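Local coordinates for STIV B116 (PDB 2J85), which probably binds DNA and belongs to a protein family highly conserved among diverse crenarchaeal viruses, at residues 34-39 / 64-69; 56-61 / 82-87. One frame throughout, in Å; residues are numbered along the deposited sequence.

Overall arrangement
Both contacts lie on one face of the mixed β-sheet, their centres about 10 Å apart, and neither has a hydrogen bond running between its two segments. Interaction 1 joins helix 29-41 to the loop that leaves helix 52-62. It is partly buried, since L36 is buried whereas E37, T64 and L66 keep some exposure. Interaction 2 lies deeper, about 6 Å from the centre of the chain, and is aliphatic throughout, with helix 52-62 set on strand 80-86. The contacts meet where L36 touches V58 and where the T64 hydroxyl reaches the side chain of N59, probably as a hydrogen bond. The C33-C62 disulfide links the two helices covalently.

Interaction 1: 34-39 / 64-69; sequences LKLELR and TQLQKN
L36 reaches from helix 29-41 to T64 and L66 of the loop 64-69. The CA-CB bond of L36 already points at the loop, and with CG anti to the backbone N (chi1 170°) the chain continues that way. L36 CB stays 5.4 Å from T64 CG2. One bond on, L36 CG lies 4.3 Å from T64 CG2. The branch then divides the work: L36 CD2 comes within 4.0 Å of T64 CG2 and, more loosely, 4.4 Å of L66 CD1, whereas CD1 approaches no loop atom this closely. The loop belongs to the β-α-β crossover that leads from strand 45-47 through helix 52-62 to the parallel strand 80-86, and here the residues just after the helix are laid against helix 29-41. T64 has two different sides. With OG1 between the backbone N and the carbonyl carbon (chi1 46°), CG2 stands anti to the carbonyl carbon and meets L36, while OG1 turns to the side chain of N59 on helix 52-62. E37 adds its aliphatic part at the margin, E37 CG standing 4.4 Å from T64 CG2. Beneath, L36 and L66 both rest on L6 of strand 4-7, and L36 also touches L45.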
loop_
_atom_site.group_PDB
_atom_site.type_symbol
_atom_site.label_atom_id
_atom_site.label_comp_id
_atom_site.label_asym_id
_atom_site.label_seq_id
_atom_site.Cartn_x
_atom_site.Cartn_y
_atom_site.Cartn_z
ATOM N N LEU A 34 9.698 -2.584 20.730
ATOM C CA LEU A 34 9.794 -1.519 21.724
ATOM C C LEU A 34 8.800 -0.355 21.483
ATOM O O LEU A 34 8.181 0.144 22.423
ATOM C CB LEU A 34 11.235 -1.013 21.786
ATOM C CG LEU A 34 12.313 -1.899 22.467
ATOM C CD1 LEU A 34 13.674 -1.293 22.256
ATOM C CD2 LEU A 34 12.047 -2.073 23.971
ATOM N N LYS A 35 8.653 0.074 20.224
ATOM C CA LYS A 35 7.673 1.095 19.871
ATOM C C LYS A 35 6.233 0.617 20.145
ATOM O O LYS A 35 5.407 1.343 20.697
ATOM C CB LYS A 35 7.861 1.539 18.403
ATOM C CG LYS A 35 9.074 2.472 18.203
ATOM C CD LYS A 35 9.539 2.525 16.751
ATOM C CE LYS A 35 10.585 3.621 16.494
ATOM N NZ LYS A 35 10.124 4.969 16.866
ATOM N N LEU A 36 5.952 -0.622 19.775
ATOM C CA LEU A 36 4.674 -1.250 20.069
ATOM C C LEU A 36 4.400 -1.306 21.572
ATOM O O LEU A 36 3.329 -0.907 22.036
ATOM C CB LEU A 36 4.666 -2.642 19.474
ATOM C CG LEU A 36 3.535 -3.568 19.855
ATOM C CD1 LEU A 36 2.229 -2.894 19.481
ATOM C CD2 LEU A 36 3.738 -4.923 19.177
ATOM N N GLU A 37 5.374 -1.768 22.338
ATOM C CA GLU A 37 5.249 -1.797 23.797
ATOM C C GLU A 37 5.015 -0.412 24.375
ATOM O O GLU A 37 4.158 -0.242 25.229
ATOM C CB GLU A 37 6.487 -2.443 24.427
ATOM C CG GLU A 37 6.555 -3.933 24.168
ATOM C CD GLU A 37 7.993 -4.495 24.163
ATOM O OE1 GLU A 37 8.928 -3.811 24.639
ATOM O OE2 GLU A 37 8.166 -5.640 23.676
ATOM N N LEU A 38 5.780 0.568 23.910
ATOM C CA LEU A 38 5.588 1.972 24.306
ATOM C C LEU A 38 4.170 2.472 24.040
ATOM O O LEU A 38 3.555 3.120 24.876
ATOM C CB LEU A 38 6.587 2.875 23.569
ATOM C CG LEU A 38 6.692 4.340 24.053
ATOM C CD1 LEU A 38 6.993 4.421 25.569
ATOM C CD2 LEU A 38 7.732 5.173 23.220
ATOM N N ARG A 39 3.634 2.172 22.870
ATOM C CA ARG A 39 2.287 2.645 22.546
ATOM C C ARG A 39 1.190 1.848 23.238
ATOM O O ARG A 39 0.106 2.358 23.442
ATOM C CB ARG A 39 2.101 2.676 21.034
ATOM C CG ARG A 39 3.117 3.552 20.331
ATOM C CD ARG A 39 3.383 4.832 21.093
ATOM N NE ARG A 39 4.373 5.642 20.415
ATOM C CZ ARG A 39 4.899 6.755 20.925
ATOM N NH1 ARG A 39 4.510 7.205 22.111
ATOM N NH2 ARG A 39 5.799 7.448 20.225
ATOM N N THR A 64 4.065 -9.608 23.650
ATOM C CA THR A 64 2.843 -8.865 23.872
ATOM C C THR A 64 1.734 -9.879 24.078
ATOM O O THR A 64 1.979 -11.079 23.985
ATOM C CB THR A 64 2.559 -7.920 22.681
ATOM O OG1 THR A 64 2.742 -8.621 21.448
ATOM C CG2 THR A 64 3.529 -6.755 22.704
ATOM N N GLN A 65 0.530 -9.409 24.393
ATOM C CA GLN A 65 -0.612 -10.302 24.556
ATOM C C GLN A 65 -1.812 -9.749 23.805
ATOM O O GLN A 65 -2.923 -9.665 24.345
ATOM C CB GLN A 65 -0.949 -10.490 26.049
ATOM C CG GLN A 65 0.268 -10.723 26.923
ATOM C CD GLN A 65 -0.065 -11.438 28.199
ATOM O OE1 GLN A 65 -1.233 -11.711 28.479
ATOM N NE2 GLN A 65 0.962 -11.759 28.989
ATOM N N LEU A 66 -1.575 -9.374 22.552
ATOM C CA LEU A 66 -2.604 -8.785 21.706
ATOM C C LEU A 66 -3.600 -9.837 21.317
ATOM O O LEU A 66 -3.240 -10.990 21.117
ATOM C CB LEU A 66 -2.003 -8.185 20.429
ATOM C CG LEU A 66 -0.989 -7.049 20.625
ATOM C CD1 LEU A 66 -0.216 -6.811 19.339
ATOM C CD2 LEU A 66 -1.670 -5.783 21.122
ATOM N N GLN A 67 -4.854 -9.408 21.207
ATOM C CA GLN A 67 -5.922 -10.194 20.613
ATOM C C GLN A 67 -6.313 -9.517 19.304
ATOM O O GLN A 67 -6.155 -8.304 19.158
ATOM C CB GLN A 67 -7.103 -10.270 21.574
ATOM C CG GLN A 67 -6.861 -11.184 22.757
ATOM C CD GLN A 67 -7.990 -11.142 23.791
ATOM O OE1 GLN A 67 -7.795 -10.694 24.910
ATOM N NE2 GLN A 67 -9.167 -11.601 23.408
ATOM N N LYS A 68 -6.800 -10.297 18.343
ATOM C CA LYS A 68 -7.164 -9.749 17.039
ATOM C C LYS A 68 -8.280 -8.711 17.150
ATOM O O LYS A 68 -9.139 -8.773 18.047
ATOM C CB LYS A 68 -7.550 -10.852 16.034
ATOM C CG LYS A 68 -8.780 -11.688 16.398
ATOM C CD LYS A 68 -9.342 -12.361 15.162
ATOM C CE LYS A 68 -10.338 -13.454 15.483
ATOM N NZ LYS A 68 -10.593 -14.312 14.278
ATOM N N ASN A 69 -8.253 -7.753 16.232
ATOM C CA ASN A 69 -9.193 -6.653 16.255
ATOM C C ASN A 69 -9.332 -6.097 14.845
ATOM O O ASN A 69 -8.340 -5.681 14.248
ATOM C CB ASN A 69 -8.693 -5.586 17.232
ATOM C CG ASN A 69 -9.699 -4.467 17.465
ATOM O OD1 ASN A 69 -10.909 -4.701 17.587
ATOM N ND2 ASN A 69 -9.194 -3.236 17.550
#

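Interaction 2: 56-61 / 82-87; sequences NLVNTL and LIIMIS
I84 meets L57 and V58 chiefly through its terminal methyl, and these three side chains have the largest buried areas in the contact. The I84 chain is fully extended, with chi1 -177° and chi2 178°, which carries CD1 straight out from strand 80-86 to the helix. There I84 CD1 lies 3.7 Å from L57 CD2 and 3.8 Å from V58 CG2, so two consecutive helix residues receive the one methyl. V58 uses the branch beside its backbone N; its side chain and that of I84 run past each other in opposite directions. The second branch of L57 extends the contact along the strand, with L57 CD1 4.3 Å from I86 CD1. I84 and I86, two residues apart, therefore present the same strand face to the helix, as alternation requires. The short axes approach to 11.3 Å at 112°, so the helix segment runs across the strand, and the closest contacts between them are made by methyl groups. Around this core, L57 continues onto L90 and L96, I84 onto F112 of strand 110-117, and I86 onto M104 of helix 98-106. On the reverse face of the sheet, I83 and M85 (selenomethionine) pack on I12 of the second subunit.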
loop_
_atom_site.group_PDB
_atom_site.type_symbol
_atom_site.label_atom_id
_atom_site.label_comp_id
_atom_site.label_asym_id
_atom_site.label_seq_id
_atom_site.Cartn_x
_atom_site.Cartn_y
_atom_site.Cartn_z
ATOM N N ASN A 56 -0.542 -13.974 16.762
ATOM C CA ASN A 56 0.303 -14.940 17.475
ATOM C C ASN A 56 1.786 -14.729 17.172
ATOM O O ASN A 56 2.610 -14.772 18.075
ATOM C CB ASN A 56 -0.080 -16.393 17.164
ATOM C CG ASN A 56 -1.490 -16.769 17.641
ATOM O OD1 ASN A 56 -2.047 -17.774 17.188
ATOM N ND2 ASN A 56 -2.075 -15.962 18.526
ATOM N N LEU A 57 2.123 -14.496 15.910
ATOM C CA LEU A 57 3.504 -14.156 15.528
ATOM C C LEU A 57 4.046 -12.914 16.267
ATOM O O LEU A 57 5.180 -12.906 16.761
ATOM C CB LEU A 57 3.572 -13.906 14.018
ATOM C CG LEU A 57 4.969 -13.886 13.385
ATOM C CD1 LEU A 57 4.913 -14.480 11.979
ATOM C CD2 LEU A 57 5.528 -12.489 13.357
ATOM N N VAL A 58 3.236 -11.860 16.325
ATOM C CA VAL A 58 3.650 -10.611 16.972
ATOM C C VAL A 58 3.828 -10.837 18.466
ATOM O O VAL A 58 4.804 -10.365 19.056
ATOM C CB VAL A 58 2.636 -9.457 16.692
ATOM C CG1 VAL A 58 2.963 -8.218 17.522
ATOM C CG2 VAL A 58 2.628 -9.113 15.191
ATOM N N ASN A 59 2.895 -11.575 19.061
ATOM C CA ASN A 59 2.957 -11.893 20.487
ATOM C C ASN A 59 4.172 -12.725 20.839
ATOM O O ASN A 59 4.854 -12.447 21.831
ATOM C CB ASN A 59 1.674 -12.564 20.966
ATOM C CG ASN A 59 0.502 -11.577 21.083
ATOM O OD1 ASN A 59 -0.658 -11.983 21.172
ATOM N ND2 ASN A 59 0.801 -10.280 21.063
ATOM N N THR A 60 4.479 -13.711 20.013
ATOM C CA THR A 60 5.677 -14.510 20.232
ATOM C C THR A 60 6.927 -13.631 20.110
ATOM O O THR A 60 7.807 -13.647 20.967
ATOM C CB THR A 60 5.745 -15.689 19.250
ATOM O OG1 THR A 60 4.598 -16.526 19.447
ATOM C CG2 THR A 60 7.019 -16.514 19.461
ATOM N N LEU A 61 6.970 -12.844 19.050
ATOM C CA LEU A 61 8.116 -12.004 18.748
ATOM C C LEU A 61 8.388 -10.936 19.806
ATOM O O LEU A 61 9.523 -10.751 20.233
ATOM C CB LEU A 61 7.888 -11.326 17.401
ATOM C CG LEU A 61 9.067 -10.519 16.911
ATOM C CD1 LEU A 61 10.209 -11.484 16.629
ATOM C CD2 LEU A 61 8.668 -9.777 15.696
ATOM N N LEU A 82 2.417 1.482 12.788
ATOM C CA LEU A 82 3.533 0.535 12.953
ATOM C C LEU A 82 3.109 -0.668 12.174
ATOM O O LEU A 82 2.040 -1.233 12.433
ATOM C CB LEU A 82 3.726 0.135 14.417
ATOM C CG LEU A 82 4.328 1.200 15.311
ATOM C CD1 LEU A 82 4.101 0.890 16.831
ATOM C CD2 LEU A 82 5.827 1.399 14.942
ATOM N N ILE A 83 3.912 -1.047 11.193
ATOM C CA ILE A 83 3.475 -2.025 10.215
ATOM C C ILE A 83 4.355 -3.280 10.225
ATOM O O ILE A 83 5.575 -3.183 10.254
ATOM C CB ILE A 83 3.408 -1.403 8.795
ATOM C CG1 ILE A 83 2.655 -0.062 8.857
ATOM C CG2 ILE A 83 2.793 -2.428 7.798
ATOM C CD1 ILE A 83 2.320 0.602 7.527
ATOM N N ILE A 84 3.703 -4.451 10.216
ATOM C CA ILE A 84 4.376 -5.735 10.001
ATOM C C ILE A 84 3.942 -6.295 8.635
ATOM O O ILE A 84 2.748 -6.499 8.379
ATOM C CB ILE A 84 4.094 -6.769 11.132
ATOM C CG1 ILE A 84 4.883 -8.070 10.879
ATOM C CG2 ILE A 84 2.602 -7.036 11.274
ATOM C CD1 ILE A 84 4.728 -9.158 11.967
HETATM N N MSE A 85 4.928 -6.540 7.772
HETATM C CA MSE A 85 4.676 -7.029 6.430
HETATM C C MSE A 85 5.210 -8.443 6.323
HETATM O O MSE A 85 6.398 -8.671 6.477
HETATM C CB MSE A 85 5.370 -6.143 5.402
HETATM C CG MSE A 85 5.080 -4.664 5.551
HETATM SE SE MSE A 85 3.962 -3.894 4.157
HETATM C CE MSE A 85 2.505 -5.196 4.380
ATOM N N ILE A 86 4.320 -9.390 6.066
ATOM C CA ILE A 86 4.720 -10.766 5.789
ATOM C C ILE A 86 4.507 -11.050 4.299
ATOM O O ILE A 86 3.449 -10.745 3.766
ATOM C CB ILE A 86 3.923 -11.757 6.671
ATOM C CG1 ILE A 86 3.998 -11.319 8.146
ATOM C CG2 ILE A 86 4.465 -13.174 6.511
ATOM C CD1 ILE A 86 2.955 -11.957 9.044
ATOM N N SER A 87 5.531 -11.592 3.636
ATOM C CA SER A 87 5.417 -12.061 2.231
ATOM C C SER A 87 4.491 -13.292 2.114
ATOM O O SER A 87 3.420 -13.225 1.498
ATOM C CB SER A 87 6.785 -12.410 1.603
ATOM O OG SER A 87 7.888 -12.035 2.404
#